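PDB 3IM9: malonyl CoA-acyl carrier protein transacylase from Staphylococcus aureus, which catalyses the transfer of the malonyl group from malonyl-CoA to the holo acyl carrier protein, a step of fatty acid biosynthesis. Local coordinates for residues A[41-44]-A[45-49]; A[109-112]-A[113-116]; A[220-224]-A[225-229]. All coordinates share one frame; numbering follows the deposited sequence.

Contact 1: A[41-44]-A[45-49]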
# COMPACT_ATOMS: atom_id res chain seq x y z
N LEU A 41 0.89 1.20 19.41
CA LEU A 41 -0.30 0.31 19.49
C LEU A 41 -1.36 0.87 20.43
O LEU A 41 -2.53 0.80 20.15
CB LEU A 41 0.22 -1.09 19.95
CG LEU A 41 1.02 -1.74 18.85
CD1 LEU A 41 1.92 -2.84 19.45
CD2 LEU A 41 0.09 -2.50 17.83
N THR A 42 -0.94 1.43 21.57
CA THR A 42 -1.88 2.00 22.53
C THR A 42 -2.45 3.31 21.99
O THR A 42 -3.64 3.55 22.21
CB THR A 42 -1.14 2.33 23.84
OG1 THR A 42 -0.73 1.10 24.47
CG2 THR A 42 -2.02 3.07 24.80
N SER A 43 -1.68 4.03 21.17
CA SER A 43 -2.28 5.24 20.54
C SER A 43 -3.44 4.86 19.66
O SER A 43 -4.48 5.47 19.69
CB SER A 43 -1.24 6.01 19.77
OG SER A 43 -1.78 7.18 19.15
N ALA A 44 -3.23 3.83 18.84
CA ALA A 44 -4.29 3.37 17.92
C ALA A 44 -5.50 2.90 18.75
O ALA A 44 -6.66 3.20 18.44
CB ALA A 44 -3.74 2.20 17.08
N ALA A 45 -5.24 2.12 19.80
CA ALA A 45 -6.34 1.63 20.68
C ALA A 45 -7.16 2.79 21.30
O ALA A 45 -8.37 2.69 21.40
CB ALA A 45 -5.80 0.73 21.77
N LYS A 46 -6.43 3.85 21.75
CA LYS A 46 -7.16 4.96 22.38
C LYS A 46 -7.85 5.81 21.34
O LYS A 46 -8.73 6.58 21.72
CB LYS A 46 -6.17 5.85 23.14
CG LYS A 46 -5.41 5.27 24.32
CD LYS A 46 -6.18 4.20 24.87
CE LYS A 46 -5.24 3.38 25.75
NZ LYS A 46 -5.89 2.89 27.08
N THR A 47 -7.44 5.79 20.07
CA THR A 47 -8.02 6.69 19.08
C THR A 47 -9.21 6.13 18.38
O THR A 47 -10.20 6.83 18.10
CB THR A 47 -6.93 6.97 18.03
OG1 THR A 47 -5.87 7.75 18.63
CG2 THR A 47 -7.46 7.65 16.83
N LEU A 48 -9.16 4.84 18.03
CA LEU A 48 -10.20 4.25 17.20
C LEU A 48 -11.47 3.81 17.93
O LEU A 48 -11.38 3.36 19.12
CB LEU A 48 -9.57 3.07 16.42
CG LEU A 48 -8.45 3.53 15.45
CD1 LEU A 48 -7.66 2.43 14.96
CD2 LEU A 48 -9.05 4.28 14.22
N ASP A 49 -12.57 3.82 17.20
CA ASP A 49 -13.89 3.49 17.73
C ASP A 49 -14.21 1.99 17.66
O ASP A 49 -15.37 1.59 17.83
CB ASP A 49 -14.99 4.35 17.00
CG ASP A 49 -15.19 3.98 15.55
OD1 ASP A 49 -14.54 3.08 14.99
OD2 ASP A 49 -16.04 4.72 14.90
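A45 N donates to L41 O at 3.0 Å within the last turns of helix 35-47, while A45 CB rests against the carbonyl oxygens of L41 and T42. K46 follows one residue on: its N binds T42 O at 2.8 Å, and its side chain lies alongside that of T42, pointing the same way. A bend at chi2 (-26°) sets CG against T42 O and brings CE to 3.4 Å from T42 CG2, a tight carbon contact; T42 OG1 turns the other way, to T38 O. T47 reaches back to S43 O twice. Its OG1, beside its own backbone N with chi1 -68°, donates at 2.9 Å from above the carbonyl plane, and its N adds a weak bond. Two amides meet at A44 O: a weak bond from T47 N and a straight one from L48 N at 3.0 Å (165°). L48 is the first residue to leave helical torsions, so this last bond closes the helix, with L48 CD1 4.5 Å from A44 CB. This C-terminal turn of helix 35-47 packs through S43 and T47 on helix 112-128, through L41, A44 and L48 on helix 67-84, and through L41 and A45 on helix 52-57.

Contact 2: A[109-112]-A[113-116]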
# COMPACT_ATOMS: atom_id res chain seq x y z
N VAL A 109 5.24 13.65 7.26
CA VAL A 109 4.11 14.37 6.65
C VAL A 109 2.91 14.44 7.55
O VAL A 109 2.16 15.40 7.58
CB VAL A 109 3.80 13.74 5.25
CG1 VAL A 109 2.54 14.39 4.72
CG2 VAL A 109 4.99 13.84 4.33
N LEU A 110 2.60 13.32 8.18
CA LEU A 110 1.48 13.19 9.06
C LEU A 110 1.99 12.56 10.37
O LEU A 110 2.87 11.71 10.31
CB LEU A 110 0.41 12.22 8.52
CG LEU A 110 -0.36 12.74 7.30
CD1 LEU A 110 -1.26 11.52 6.81
CD2 LEU A 110 -1.28 13.97 7.59
N SER A 111 1.38 12.95 11.47
CA SER A 111 1.64 12.24 12.73
C SER A 111 0.89 10.87 12.69
O SER A 111 -0.14 10.74 11.92
CB SER A 111 1.14 13.02 13.96
OG SER A 111 -0.30 13.12 14.00
N PHE A 112 1.32 9.93 13.53
CA PHE A 112 0.64 8.64 13.50
C PHE A 112 -0.85 8.83 13.86
O PHE A 112 -1.72 8.20 13.26
CB PHE A 112 1.28 7.68 14.54
CG PHE A 112 0.50 6.41 14.65
CD1 PHE A 112 0.54 5.44 13.57
CD2 PHE A 112 -0.37 6.22 15.72
CE1 PHE A 112 -0.30 4.32 13.69
CE2 PHE A 112 -1.16 5.08 15.83
CZ PHE A 112 -1.13 4.12 14.73
N GLU A 113 -1.22 9.62 14.89
CA GLU A 113 -2.61 9.73 15.31
C GLU A 113 -3.44 10.37 14.23
O GLU A 113 -4.58 9.89 13.99
CB GLU A 113 -2.75 10.74 16.53
CG GLU A 113 -2.61 10.10 17.86
CD GLU A 113 -2.66 11.17 18.98
OE1 GLU A 113 -1.78 12.08 18.98
OE2 GLU A 113 -3.58 11.03 19.83
N ASP A 114 -2.88 11.34 13.49
CA ASP A 114 -3.66 11.94 12.37
C ASP A 114 -3.82 10.83 11.27
O ASP A 114 -4.94 10.67 10.73
CB ASP A 114 -2.93 13.14 11.72
CG ASP A 114 -2.87 14.37 12.64
OD1 ASP A 114 -3.42 14.34 13.72
OD2 ASP A 114 -2.30 15.37 12.12
N ALA A 115 -2.73 10.17 10.90
CA ALA A 115 -2.78 9.13 9.80
C ALA A 115 -3.68 7.98 10.14
O ALA A 115 -4.40 7.47 9.26
CB ALA A 115 -1.41 8.63 9.56
N VAL A 116 -3.77 7.58 11.42
CA VAL A 116 -4.62 6.39 11.73
C VAL A 116 -6.11 6.75 11.58
O VAL A 116 -6.94 5.98 11.11
CB VAL A 116 -4.27 5.73 13.12
CG1 VAL A 116 -4.91 6.51 14.30
CG2 VAL A 116 -4.75 4.28 13.10
O HOH W 1 -0.07 15.43 10.95
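S111 and D114 meet in a local N-terminal cap, where the loop after helix 99-106 turns into helix 112-128. S111 is the N-cap residue: its OG takes the amide of D114 at 3.2 Å, with an N-H...O angle of 157°. The hydroxyl sits between the backbone N and the carbonyl carbon of S111 (chi1 67°), the rotation that turns it back over the first helical turn. D114 in turn swings its carboxylate toward the start of the helix, and a water bridges the two residues, accepting from S111 N at 2.9 Å and donating to D114 OD2 at 2.5 Å. The carboxylate thus reaches the N-cap amide through water.

Behind the cap the first regular helical bonds begin, from A115 N to S111 O at 2.8 Å and from V116 N to F112 O. Apolar groups fill the buried side. L110, just before the cap, places CD1 4.0 Å from A115 CB. F112 has CG anti to its N (chi1 173°), which carries the ring along the helix until V116 CB lies over one face, 4.3 Å from the centroid, a CH-pi contact. The same ring packs on I40 and S43 of helix 35-47 and on T76 and S79 of helix 67-84, while L110 also meets L104 and W227. A serine N-cap answered by an acidic residue three positions later, here through water instead of directly, is a variation on the capping box at a helix start.

Contact 3: A[220-224]-A[225-229]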
# COMPACT_ATOMS: atom_id res chain seq x y z
N SER A 220 -12.60 16.41 1.99
CA SER A 220 -13.14 17.19 3.10
C SER A 220 -12.56 16.74 4.46
O SER A 220 -12.14 17.57 5.32
CB SER A 220 -14.65 17.10 3.12
OG SER A 220 -15.08 17.87 4.22
N TYR A 221 -12.54 15.45 4.70
CA TYR A 221 -12.01 14.94 5.97
C TYR A 221 -10.51 15.23 6.17
O TYR A 221 -10.12 15.58 7.24
CB TYR A 221 -12.23 13.42 6.10
CG TYR A 221 -11.95 12.88 7.48
CD1 TYR A 221 -12.71 13.25 8.54
CD2 TYR A 221 -10.91 12.01 7.70
CE1 TYR A 221 -12.45 12.75 9.77
CE2 TYR A 221 -10.66 11.48 8.93
CZ TYR A 221 -11.41 11.86 9.98
OH TYR A 221 -11.13 11.31 11.19
N ILE A 222 -9.72 15.03 5.13
CA ILE A 222 -8.29 15.20 5.29
C ILE A 222 -7.90 16.69 5.60
O ILE A 222 -6.78 16.93 6.07
CB ILE A 222 -7.42 14.60 4.21
CG1 ILE A 222 -7.60 15.32 2.84
CG2 ILE A 222 -7.71 13.01 4.11
CD1 ILE A 222 -6.75 14.84 1.71
N ASN A 223 -8.82 17.59 5.35
CA ASN A 223 -8.59 19.02 5.70
C ASN A 223 -8.68 19.24 7.16
O ASN A 223 -8.32 20.32 7.62
CB ASN A 223 -9.66 19.95 5.06
CG ASN A 223 -9.48 20.11 3.59
OD1 ASN A 223 -8.39 19.87 3.03
ND2 ASN A 223 -10.60 20.46 2.92
N GLN A 224 -9.17 18.25 7.89
CA GLN A 224 -9.20 18.37 9.37
C GLN A 224 -7.82 18.16 10.01
O GLN A 224 -7.72 18.25 11.29
CB GLN A 224 -10.25 17.48 10.00
CG GLN A 224 -11.67 17.79 9.47
CD GLN A 224 -12.70 16.89 10.04
OE1 GLN A 224 -12.55 16.24 11.07
NE2 GLN A 224 -13.86 16.82 9.32
N PHE A 225 -6.76 17.89 9.24
CA PHE A 225 -5.49 17.59 9.85
C PHE A 225 -4.44 18.48 9.23
O PHE A 225 -4.58 18.91 8.07
CB PHE A 225 -5.15 16.11 9.49
CG PHE A 225 -6.19 15.17 10.01
CD1 PHE A 225 -7.31 14.83 9.23
CD2 PHE A 225 -6.11 14.69 11.35
CE1 PHE A 225 -8.32 14.10 9.76
CE2 PHE A 225 -7.13 13.93 11.89
CZ PHE A 225 -8.29 13.60 11.09
N GLU A 226 -3.31 18.63 9.91
CA GLU A 226 -2.21 19.42 9.40
C GLU A 226 -1.26 18.50 8.65
O GLU A 226 -0.81 17.48 9.16
CB GLU A 226 -1.49 20.07 10.61
CG GLU A 226 -0.22 20.76 10.19
CD GLU A 226 0.53 21.33 11.40
OE1 GLU A 226 1.73 20.97 11.57
OE2 GLU A 226 -0.13 22.11 12.18
N TRP A 227 -0.98 18.82 7.40
CA TRP A 227 -0.04 18.11 6.60
C TRP A 227 1.26 18.89 6.55
O TRP A 227 1.27 20.15 6.39
CB TRP A 227 -0.56 17.95 5.16
CG TRP A 227 -1.79 17.10 5.11
CD1 TRP A 227 -2.98 17.31 5.73
CD2 TRP A 227 -1.90 15.84 4.42
NE1 TRP A 227 -3.87 16.23 5.45
CE2 TRP A 227 -3.19 15.34 4.66
CE3 TRP A 227 -1.00 15.11 3.61
CZ2 TRP A 227 -3.66 14.10 4.11
CZ3 TRP A 227 -1.48 13.87 3.04
CH2 TRP A 227 -2.77 13.41 3.33
N ARG A 228 2.37 18.20 6.71
CA ARG A 228 3.69 18.81 6.64
C ARG A 228 4.49 18.41 5.49
O ARG A 228 4.27 17.34 4.89
CB ARG A 228 4.48 18.51 7.94
CG ARG A 228 3.81 19.14 9.16
CD ARG A 228 4.56 18.81 10.42
NE ARG A 228 4.54 17.37 10.68
CZ ARG A 228 3.52 16.69 11.22
NH1 ARG A 228 2.35 17.27 11.58
NH2 ARG A 228 3.67 15.40 11.43
N ASP A 229 5.53 19.16 5.16
CA ASP A 229 6.47 18.70 4.12
C ASP A 229 7.15 17.39 4.55
O ASP A 229 7.25 17.11 5.74
CB ASP A 229 7.52 19.77 3.83
CG ASP A 229 6.96 20.96 3.09
OD1 ASP A 229 5.95 20.79 2.37
OD2 ASP A 229 7.51 22.07 3.23
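A type I beta turn from I222 to F225 takes the chain out of helix 215-222, with a weak bond from F225 N to I222 O at 3.3 Å. The same carbonyl oxygen also receives W227 NE1 at 3.1 Å, the donor tilted 31° from the carbonyl plane, so the turn and the indole share one acceptor. The indole crosses the I222 side chain at a slant, where W227 CZ2 comes 3.8 Å from I222 CB and also meets I222 CD1. F225 presents its ring edge to the face of Y221 in a T-shaped stack, centroids 5.2 Å apart and planes at 66°. F225 CE1 stands above the Y221 ring near its rim, 3.6 Å from Y221 CE2, and F225 CZ lies close to Y221 OH. Y221, with CG anti to its backbone N (chi1 -169°), swings its ring forward to meet this edge, and the ring has a cation-pi partner in K121. F225 rests on D114 and I118 of helix 112-128, whereas I222 and W227 pack on K250 and, respectively, on V254 and M253 of helix 246-256. Together these contacts make a helix exit by a beta turn, with a tryptophan N-H bound to the turn's first carbonyl.

In the fold
Helix 112-128 links the three contacts. Contact 1 lies against the start of that helix, its centre 12 Å from that of contact 2: S43 OG is 3.3 Å from E113 CG, T47 CG2 3.8 Å from V116 CG1. Contact 3 meets contact 2 more closely, centres 9 Å apart; V109 O and R228 N, 2.9 Å apart, probably form a hydrogen bond, and F225 CD2 packs 3.5 Å from D114 CG. Contacts 1 and 3 do not touch, their nearest atoms about 8 Å apart. All three lie away from the probable catalytic residues S97 and H207, but the W227 side chain is about 7 Å from the calcium ion bound at Y101, R122, M253 and Q256.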